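Local coordinates for protein Niban 2 (Homo sapiens, PDB 7CTP), which may help to suppress apoptosis and, in vitro, may promote invasion by melanoma cells, at residues V37-S42 with A302-D307; D65-F70 with Y387-S392; R517-I522 with I530-T535. All coordinates share one frame; numbering follows the deposited sequence.

Interaction 1 of 3, residues V37-S42 with A302-D307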
loop_
_atom_site.group_PDB
_atom_site.type_symbol
_atom_site.label_atom_id
_atom_site.label_comp_id
_atom_site.label_asym_id
_atom_site.label_seq_id
_atom_site.Cartn_x
_atom_site.Cartn_y
_atom_site.Cartn_z
ATOM N N VAL A 37 -14.244 -8.943 -15.128
ATOM C CA VAL A 37 -14.720 -7.565 -15.078
ATOM C C VAL A 37 -13.539 -6.608 -15.162
ATOM O O VAL A 37 -13.554 -5.634 -15.923
ATOM C CB VAL A 37 -15.551 -7.329 -13.801
ATOM C CG1 VAL A 37 -15.919 -5.842 -13.662
ATOM C CG2 VAL A 37 -16.807 -8.211 -13.779
ATOM N N ALA A 38 -12.486 -6.884 -14.385
ATOM C CA ALA A 38 -11.277 -6.073 -14.452
ATOM C C ALA A 38 -10.672 -6.095 -15.848
ATOM O O ALA A 38 -10.179 -5.068 -16.337
ATOM C CB ALA A 38 -10.255 -6.563 -13.426
ATOM N N LEU A 39 -10.682 -7.268 -16.493
ATOM C CA LEU A 39 -10.165 -7.385 -17.854
ATOM C C LEU A 39 -10.990 -6.548 -18.821
ATOM O O LEU A 39 -10.440 -5.803 -19.644
ATOM C CB LEU A 39 -10.160 -8.852 -18.285
ATOM C CG LEU A 39 -9.653 -9.146 -19.704
ATOM C CD1 LEU A 39 -8.182 -8.781 -19.823
ATOM C CD2 LEU A 39 -9.867 -10.622 -20.027
ATOM N N PHE A 40 -12.316 -6.649 -18.731
ATOM C CA PHE A 40 -13.171 -5.850 -19.605
ATOM C C PHE A 40 -12.930 -4.355 -19.408
ATOM O O PHE A 40 -12.838 -3.596 -20.382
ATOM C CB PHE A 40 -14.641 -6.177 -19.364
ATOM C CG PHE A 40 -15.568 -5.271 -20.112
ATOM C CD1 PHE A 40 -15.808 -5.474 -21.460
ATOM C CD2 PHE A 40 -16.162 -4.187 -19.481
ATOM C CE1 PHE A 40 -16.646 -4.628 -22.161
ATOM C CE2 PHE A 40 -17.001 -3.336 -20.183
ATOM C CZ PHE A 40 -17.246 -3.566 -21.524
ATOM N N ASN A 41 -12.848 -3.903 -18.152
ATOM C CA ASN A 41 -12.681 -2.468 -17.910
ATOM C C ASN A 41 -11.356 -1.962 -18.468
ATOM O O ASN A 41 -11.284 -0.860 -19.032
ATOM C CB ASN A 41 -12.777 -2.158 -16.416
ATOM C CG ASN A 41 -14.179 -2.351 -15.866
ATOM O OD1 ASN A 41 -15.169 -2.223 -16.588
ATOM N ND2 ASN A 41 -14.266 -2.648 -14.573
ATOM N N SER A 42 -10.295 -2.753 -18.319
ATOM C CA SER A 42 -8.990 -2.343 -18.818
ATOM C C SER A 42 -8.996 -2.323 -20.336
ATOM O O SER A 42 -8.513 -1.368 -20.960
ATOM C CB SER A 42 -7.898 -3.274 -18.289
ATOM O OG SER A 42 -6.625 -2.957 -18.848
ATOM N N ALA A 302 -10.583 -12.202 -26.625
ATOM C CA ALA A 302 -11.184 -12.291 -27.951
ATOM C C ALA A 302 -12.675 -11.980 -27.895
ATOM O O ALA A 302 -13.201 -11.273 -28.767
ATOM C CB ALA A 302 -10.944 -13.674 -28.548
ATOM N N VAL A 303 -13.368 -12.486 -26.870
ATOM C CA VAL A 303 -14.799 -12.218 -26.744
ATOM C C VAL A 303 -15.041 -10.740 -26.451
ATOM O O VAL A 303 -15.934 -10.113 -27.036
ATOM C CB VAL A 303 -15.428 -13.121 -25.668
ATOM C CG1 VAL A 303 -16.869 -12.708 -25.420
ATOM C CG2 VAL A 303 -15.337 -14.602 -26.088
ATOM N N ILE A 304 -14.248 -10.162 -25.539
ATOM C CA ILE A 304 -14.395 -8.742 -25.201
ATOM C C ILE A 304 -14.170 -7.864 -26.427
ATOM O O ILE A 304 -14.918 -6.908 -26.675
ATOM C CB ILE A 304 -13.429 -8.356 -24.065
ATOM C CG1 ILE A 304 -13.891 -8.963 -22.740
ATOM C CG2 ILE A 304 -13.292 -6.828 -23.970
ATOM C CD1 ILE A 304 -12.782 -9.046 -21.682
ATOM N N ARG A 305 -13.119 -8.160 -27.199
ATOM C CA ARG A 305 -12.793 -7.335 -28.357
ATOM C C ARG A 305 -13.883 -7.434 -29.415
ATOM O O ARG A 305 -14.274 -6.422 -30.008
ATOM C CB ARG A 305 -11.437 -7.756 -28.934
ATOM C CG ARG A 305 -10.687 -6.648 -29.654
ATOM C CD ARG A 305 -9.376 -7.180 -30.242
ATOM N NE ARG A 305 -8.453 -7.700 -29.230
ATOM C CZ ARG A 305 -7.682 -6.944 -28.452
ATOM N NH1 ARG A 305 -6.858 -7.511 -27.583
ATOM N NH2 ARG A 305 -7.731 -5.619 -28.544
ATOM N N THR A 306 -14.391 -8.644 -29.647
ATOM C CA THR A 306 -15.425 -8.853 -30.658
ATOM C C THR A 306 -16.761 -8.253 -30.229
ATOM O O THR A 306 -17.451 -7.602 -31.028
ATOM C CB THR A 306 -15.585 -10.347 -30.929
ATOM O OG1 THR A 306 -14.338 -10.878 -31.392
ATOM C CG2 THR A 306 -16.658 -10.592 -31.980
ATOM N N ASP A 307 -17.151 -8.472 -28.975
ATOM C CA ASP A 307 -18.494 -8.164 -28.507
ATOM C C ASP A 307 -18.568 -6.883 -27.689
ATOM O O ASP A 307 -19.606 -6.624 -27.076
ATOM C CB ASP A 307 -19.046 -9.327 -27.683
ATOM C CG ASP A 307 -19.359 -10.546 -28.531
ATOM O OD1 ASP A 307 -19.563 -10.380 -29.754
ATOM O OD2 ASP A 307 -19.394 -11.665 -27.974
#

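Interaction 2 of 3, residues D65-F70 with Y387-S392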
loop_
_atom_site.group_PDB
_atom_site.type_symbol
_atom_site.label_atom_id
_atom_site.label_comp_id
_atom_site.label_asym_id
_atom_site.label_seq_id
_atom_site.Cartn_x
_atom_site.Cartn_y
_atom_site.Cartn_z
ATOM N N ASP A 65 20.752 0.456 -10.794
ATOM C CA ASP A 65 21.690 -0.595 -10.412
ATOM C C ASP A 65 21.493 -0.937 -8.942
ATOM O O ASP A 65 21.268 -0.053 -8.111
ATOM C CB ASP A 65 23.132 -0.150 -10.658
ATOM C CG ASP A 65 23.483 -0.095 -12.130
ATOM O OD1 ASP A 65 22.685 -0.582 -12.958
ATOM O OD2 ASP A 65 24.568 0.434 -12.450
ATOM N N GLU A 66 21.529 -2.228 -8.634
ATOM C CA GLU A 66 21.233 -2.685 -7.283
ATOM C C GLU A 66 22.370 -2.297 -6.350
ATOM O O GLU A 66 23.533 -2.625 -6.612
ATOM C CB GLU A 66 21.009 -4.196 -7.273
ATOM C CG GLU A 66 19.837 -4.636 -8.136
ATOM C CD GLU A 66 19.601 -6.133 -8.108
ATOM O OE1 GLU A 66 20.428 -6.858 -7.516
ATOM O OE2 GLU A 66 18.585 -6.581 -8.685
ATOM N N ARG A 67 22.036 -1.567 -5.284
ATOM C CA ARG A 67 22.982 -1.192 -4.244
ATOM C C ARG A 67 22.341 -1.442 -2.889
ATOM O O ARG A 67 21.117 -1.409 -2.752
ATOM C CB ARG A 67 23.408 0.280 -4.340
ATOM C CG ARG A 67 24.029 0.676 -5.671
ATOM C CD ARG A 67 25.334 1.457 -5.498
ATOM N NE ARG A 67 25.103 2.859 -5.144
ATOM C CZ ARG A 67 25.775 3.887 -5.658
ATOM N NH1 ARG A 67 26.719 3.676 -6.566
ATOM N NH2 ARG A 67 25.497 5.128 -5.276
ATOM N N ILE A 68 23.186 -1.716 -1.894
ATOM C CA ILE A 68 22.715 -1.840 -0.520
ATOM C C ILE A 68 22.186 -0.490 -0.066
ATOM O O ILE A 68 22.795 0.551 -0.338
ATOM C CB ILE A 68 23.852 -2.347 0.382
ATOM C CG1 ILE A 68 24.209 -3.788 0.011
ATOM C CG2 ILE A 68 23.468 -2.244 1.851
ATOM C CD1 ILE A 68 25.500 -4.284 0.611
ATOM N N VAL A 69 21.025 -0.492 0.599
ATOM C CA VAL A 69 20.425 0.766 1.039
ATOM C C VAL A 69 21.115 1.285 2.295
ATOM O O VAL A 69 21.403 2.485 2.410
ATOM C CB VAL A 69 18.910 0.588 1.260
ATOM C CG1 VAL A 69 18.305 1.872 1.825
ATOM C CG2 VAL A 69 18.227 0.217 -0.038
ATOM N N PHE A 70 21.395 0.398 3.248
ATOM C CA PHE A 70 22.000 0.805 4.508
ATOM C C PHE A 70 22.441 -0.442 5.261
ATOM O O PHE A 70 21.914 -1.538 5.047
ATOM C CB PHE A 70 21.023 1.644 5.338
ATOM C CG PHE A 70 21.628 2.238 6.576
ATOM C CD1 PHE A 70 22.608 3.210 6.480
ATOM C CD2 PHE A 70 21.203 1.845 7.829
ATOM C CE1 PHE A 70 23.169 3.762 7.613
ATOM C CE2 PHE A 70 21.760 2.397 8.968
ATOM C CZ PHE A 70 22.744 3.356 8.858
ATOM N N TYR A 387 28.364 12.936 -10.299
ATOM C CA TYR A 387 27.285 13.685 -9.662
ATOM C C TYR A 387 25.918 13.179 -10.110
ATOM O O TYR A 387 24.981 13.121 -9.305
ATOM C CB TYR A 387 27.428 15.176 -9.959
ATOM C CG TYR A 387 28.762 15.766 -9.562
ATOM C CD1 TYR A 387 29.468 15.287 -8.462
ATOM C CD2 TYR A 387 29.310 16.815 -10.285
ATOM C CE1 TYR A 387 30.693 15.837 -8.101
ATOM C CE2 TYR A 387 30.525 17.366 -9.940
ATOM C CZ TYR A 387 31.214 16.879 -8.846
ATOM O OH TYR A 387 32.431 17.437 -8.501
ATOM N N MET A 388 25.787 12.809 -11.386
ATOM C CA MET A 388 24.520 12.282 -11.882
ATOM C C MET A 388 24.178 10.941 -11.249
ATOM O O MET A 388 22.996 10.627 -11.064
ATOM C CB MET A 388 24.555 12.139 -13.407
ATOM C CG MET A 388 24.569 13.461 -14.167
ATOM S SD MET A 388 23.175 14.539 -13.791
ATOM C CE MET A 388 21.834 13.390 -13.941
ATOM N N GLU A 389 25.192 10.135 -10.930
ATOM C CA GLU A 389 24.940 8.852 -10.287
ATOM C C GLU A 389 24.318 9.043 -8.910
ATOM O O GLU A 389 23.411 8.295 -8.523
ATOM C CB GLU A 389 26.239 8.054 -10.197
ATOM C CG GLU A 389 26.039 6.576 -9.938
ATOM C CD GLU A 389 25.811 6.273 -8.478
ATOM O OE1 GLU A 389 26.224 7.092 -7.624
ATOM O OE2 GLU A 389 25.209 5.216 -8.193
ATOM N N LYS A 390 24.784 10.045 -8.163
ATOM C CA LYS A 390 24.204 10.325 -6.854
ATOM C C LYS A 390 22.808 10.920 -6.990
ATOM O O LYS A 390 21.896 10.564 -6.234
ATOM C CB LYS A 390 25.119 11.258 -6.059
ATOM C CG LYS A 390 26.183 10.521 -5.241
ATOM C CD LYS A 390 27.329 11.437 -4.815
ATOM C CE LYS A 390 27.104 12.048 -3.435
ATOM N NZ LYS A 390 25.856 12.863 -3.342
ATOM N N LEU A 391 22.620 11.826 -7.956
ATOM C CA LEU A 391 21.303 12.424 -8.152
ATOM C C LEU A 391 20.290 11.380 -8.604
ATOM O O LEU A 391 19.109 11.459 -8.243
ATOM C CB LEU A 391 21.376 13.560 -9.172
ATOM C CG LEU A 391 20.065 14.335 -9.360
ATOM C CD1 LEU A 391 19.822 15.252 -8.169
ATOM C CD2 LEU A 391 20.043 15.124 -10.668
ATOM N N SER A 392 20.740 10.396 -9.394
ATOM C CA SER A 392 19.841 9.382 -9.942
ATOM C C SER A 392 19.127 8.601 -8.850
ATOM O O SER A 392 18.054 8.036 -9.100
ATOM C CB SER A 392 20.604 8.408 -10.849
ATOM O OG SER A 392 21.412 7.508 -10.104
#

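Interaction 3 of 3, residues R517-I522 with I530-T535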
loop_
_atom_site.group_PDB
_atom_site.type_symbol
_atom_site.label_atom_id
_atom_site.label_comp_id
_atom_site.label_asym_id
_atom_site.label_seq_id
_atom_site.Cartn_x
_atom_site.Cartn_y
_atom_site.Cartn_z
ATOM N N ARG A 517 -32.135 -10.371 -7.991
ATOM C CA ARG A 517 -33.229 -10.433 -8.956
ATOM C C ARG A 517 -32.835 -9.851 -10.307
ATOM O O ARG A 517 -33.474 -10.171 -11.315
ATOM C CB ARG A 517 -34.465 -9.717 -8.394
ATOM C CG ARG A 517 -34.610 -8.258 -8.816
ATOM C CD ARG A 517 -35.556 -7.476 -7.896
ATOM N NE ARG A 517 -35.836 -6.141 -8.425
ATOM C CZ ARG A 517 -36.231 -5.102 -7.693
ATOM N NH1 ARG A 517 -36.398 -5.225 -6.381
ATOM N NH2 ARG A 517 -36.461 -3.935 -8.278
ATOM N N PHE A 518 -31.785 -9.027 -10.356
ATOM C CA PHE A 518 -31.316 -8.446 -11.609
ATOM C C PHE A 518 -30.395 -9.370 -12.396
ATOM O O PHE A 518 -30.014 -9.010 -13.512
ATOM C CB PHE A 518 -30.559 -7.136 -11.362
ATOM C CG PHE A 518 -31.402 -6.019 -10.789
ATOM C CD1 PHE A 518 -32.281 -5.309 -11.590
ATOM C CD2 PHE A 518 -31.286 -5.664 -9.453
ATOM C CE1 PHE A 518 -33.045 -4.272 -11.068
ATOM C CE2 PHE A 518 -32.047 -4.630 -8.925
ATOM C CZ PHE A 518 -32.928 -3.935 -9.734
ATOM N N GLN A 519 -29.996 -10.518 -11.832
ATOM C CA GLN A 519 -29.077 -11.404 -12.541
ATOM C C GLN A 519 -29.656 -11.843 -13.875
ATOM O O GLN A 519 -28.923 -11.994 -14.859
ATOM C CB GLN A 519 -28.745 -12.631 -11.701
ATOM C CG GLN A 519 -27.711 -13.545 -12.367
ATOM C CD GLN A 519 -26.343 -12.914 -12.417
ATOM O OE1 GLN A 519 -25.916 -12.266 -11.461
ATOM N NE2 GLN A 519 -25.638 -13.101 -13.533
ATOM N N GLU A 520 -30.974 -12.049 -13.925
ATOM C CA GLU A 520 -31.621 -12.593 -15.112
ATOM C C GLU A 520 -31.506 -11.682 -16.325
ATOM O O GLU A 520 -31.802 -12.127 -17.438
ATOM C CB GLU A 520 -33.092 -12.878 -14.801
ATOM C CG GLU A 520 -33.879 -11.641 -14.406
ATOM C CD GLU A 520 -35.356 -11.922 -14.214
ATOM O OE1 GLU A 520 -36.125 -10.948 -14.056
ATOM O OE2 GLU A 520 -35.740 -13.111 -14.213
ATOM N N LEU A 521 -31.070 -10.435 -16.142
ATOM C CA LEU A 521 -30.883 -9.492 -17.239
ATOM C C LEU A 521 -29.534 -9.630 -17.932
ATOM O O LEU A 521 -29.325 -8.995 -18.972
ATOM C CB LEU A 521 -31.014 -8.060 -16.726
ATOM C CG LEU A 521 -32.277 -7.699 -15.948
ATOM C CD1 LEU A 521 -32.162 -6.279 -15.407
ATOM C CD2 LEU A 521 -33.523 -7.854 -16.822
ATOM N N ILE A 522 -28.621 -10.427 -17.390
ATOM C CA ILE A 522 -27.265 -10.530 -17.917
ATOM C C ILE A 522 -27.197 -11.746 -18.835
ATOM O O ILE A 522 -27.386 -12.882 -18.394
ATOM C CB ILE A 522 -26.228 -10.625 -16.792
ATOM C CG1 ILE A 522 -26.194 -9.327 -15.971
ATOM C CG2 ILE A 522 -24.840 -10.908 -17.361
ATOM C CD1 ILE A 522 -25.447 -9.475 -14.664
ATOM N N ILE A 530 -19.778 -8.880 -16.728
ATOM C CA ILE A 530 -20.815 -8.039 -16.139
ATOM C C ILE A 530 -21.279 -8.704 -14.857
ATOM O O ILE A 530 -21.727 -9.855 -14.880
ATOM C CB ILE A 530 -22.005 -7.834 -17.094
ATOM C CG1 ILE A 530 -21.530 -7.231 -18.421
ATOM C CG2 ILE A 530 -23.079 -6.973 -16.418
ATOM C CD1 ILE A 530 -22.624 -7.098 -19.455
ATOM N N LEU A 531 -21.189 -7.975 -13.738
ATOM C CA LEU A 531 -21.668 -8.451 -12.446
ATOM C C LEU A 531 -22.712 -7.484 -11.904
ATOM O O LEU A 531 -22.519 -6.268 -11.963
ATOM C CB LEU A 531 -20.512 -8.562 -11.444
ATOM C CG LEU A 531 -19.510 -9.685 -11.707
ATOM C CD1 LEU A 531 -18.278 -9.547 -10.815
ATOM C CD2 LEU A 531 -20.180 -11.024 -11.482
ATOM N N VAL A 532 -23.811 -8.030 -11.374
ATOM C CA VAL A 532 -24.837 -7.182 -10.759
ATOM C C VAL A 532 -24.205 -6.269 -9.721
ATOM O O VAL A 532 -24.442 -5.054 -9.694
ATOM C CB VAL A 532 -25.947 -8.041 -10.130
ATOM C CG1 VAL A 532 -26.847 -7.171 -9.260
ATOM C CG2 VAL A 532 -26.764 -8.742 -11.202
ATOM N N GLU A 533 -23.368 -6.841 -8.860
ATOM C CA GLU A 533 -22.806 -6.063 -7.764
ATOM C C GLU A 533 -21.932 -4.920 -8.271
ATOM O O GLU A 533 -22.042 -3.787 -7.790
ATOM C CB GLU A 533 -22.013 -6.971 -6.840
ATOM C CG GLU A 533 -21.574 -6.271 -5.588
ATOM C CD GLU A 533 -22.674 -6.106 -4.557
ATOM O OE1 GLU A 533 -23.610 -6.933 -4.542
ATOM O OE2 GLU A 533 -22.581 -5.151 -3.750
ATOM N N ASN A 534 -21.045 -5.199 -9.234
ATOM C CA ASN A 534 -20.158 -4.163 -9.756
ATOM C C ASN A 534 -20.936 -3.071 -10.479
ATOM O O ASN A 534 -20.590 -1.887 -10.391
ATOM C CB ASN A 534 -19.133 -4.767 -10.716
ATOM C CG ASN A 534 -18.081 -5.578 -10.007
ATOM O OD1 ASN A 534 -18.396 -6.491 -9.247
ATOM N ND2 ASN A 534 -16.813 -5.243 -10.245
ATOM N N THR A 535 -21.959 -3.461 -11.234
ATOM C CA THR A 535 -22.786 -2.480 -11.926
ATOM C C THR A 535 -23.526 -1.603 -10.924
ATOM O O THR A 535 -23.556 -0.370 -11.052
ATOM C CB THR A 535 -23.759 -3.195 -12.857
ATOM O OG1 THR A 535 -23.017 -4.010 -13.782
ATOM C CG2 THR A 535 -24.592 -2.182 -13.639
HETATM O O HOH W 1 -23.712 -10.917 -11.267
HETATM O O HOH W 2 -22.822 -12.128 -13.727
#

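Interaction 1 of 3, residues V37-S42 with A302-D307
The F40 ring meets I304 obliquely: methyl CG2 of I304 comes in at CD1 of the ring, 3.8 Å away, while M308, I311 and K315 of the same partner helix also touch the phenylalanine side chain. Here the long helices 10-48 and 260-337 pack against each other, and between segments 37-42 and 302-307 the CA atoms come nearest at F40 and I304, 6.4 Å apart. I304 is the side chain both partners share. With CG1 anti to the carbonyl carbon and CG2 anti to the backbone N (chi1 -72°), CG2 faces F40, while CD1 goes mainly to L39. CD1 touches L39 at the branch carbon CG and at methyl CD2, each 3.7 Å away, and also lies 4.1 Å from CB of F40. Around these three, F529 and M43 add further contacts to I304, M300 touches L39, and a bound glycerol, probably from the crystallisation liquor, sits close to L39. Were I304 replaced by alanine, L39 would probably lose its CD1 partner and F40 the CG2 contact, opening a gap between the two helices. All three touching residues are buried and meet through carbon alone, so the join between these segments probably depends on fit and on the exclusion of water rather than on directed polar bonds.

Interaction 2 of 3, residues D65-F70 with Y387-S392
Carboxylate oxygen OE2 of E389 is gripped by two arginines, forming salt bridges to R67 NH1, 2.7 Å away, and to NE of R393. The pair ties the loop that runs into strand 70-77 of the PH domain to helix 384-391; at the start of that strand V69 and F70 both face V91 in a classic beta bulge. R67 and E389 reach out from opposite directions. The meeting is not the flat, two-pronged one of a coplanar ion pair, because OE2 lies over one face of the guanidinium and the two planes are 49° apart. The second oxygen adds a weak hydrogen bond, R67 NH2 to E389 OE1 at 3.1 Å, bent to 141° at the hydrogen. E389 extends with CG anti to its backbone N (chi1 -163°) and then bends at chi2, which carries the carboxylate across to R67. The two arginines crowd together around this one anion, whose charge probably offsets theirs in part, and R393, just after the segment, also donates to the backbone O of D65, a second tie between these parts of the chain. Exposed R67 leaves the bridge at the protein surface. At the E389 backbone, O accepts a 2.7 Å hydrogen bond from S392 OG.

Interaction 3 of 3, residues R517-I522 with I530-T535
F518 opens the contact with CB, 4.1 Å from CG2 of V532, while the ring itself turns away, with R517 CG over one face and L521 CD1 at its edge. Q519 follows, CG anti to the backbone N (chi1 -176°) and the chain bent at chi2, which brings the amide toward V532, with OE1 3.6 Å from V532 CG2. Both ends of that amide reach the second segment through water. One water donates to OE1 and accepts from V532 N, a backbone N-H in the opening turn of helix 532-555; the other accepts from NE2 and donates to I530 O at 2.8 Å. I522, just past the 3-10 segment, is buried and packs its CD1 3.8 Å from V532 CG2 and 3.9 Å from I530 CG2. L531 occupies the N-cap position, and its O receives T535 OG1 at 2.9 Å as well as T535 N. This connection between helices 464-511 and 532-555 rests against two other helices: F518, I530 and T535 touch L318 of helix 260-337, and L531 lies on D33, Q34 and V37 of helix 10-48.

Interactions 1 and 3 form one neighbourhood, with centres 17 Å apart: V37 of segment 37-42 packs its CG2 3.6 Å from L531 CD1 of segment 530-535, and the helices that make interaction 1, 10-48 and 260-337, also flank interaction 3. Interaction 2 stands apart, its centre 41 Å from that of interaction 1 and 51 Å from that of interaction 3, on the opposite side of the chain's centre from interaction 3. Along the chain, interactions 1 and 2 alternate, and interaction 3 follows both. Helix 10-48 is thus joined to the middle and end of the helical body, while the PH domain is tied to helix 384-391 by a surface contact far from the other two.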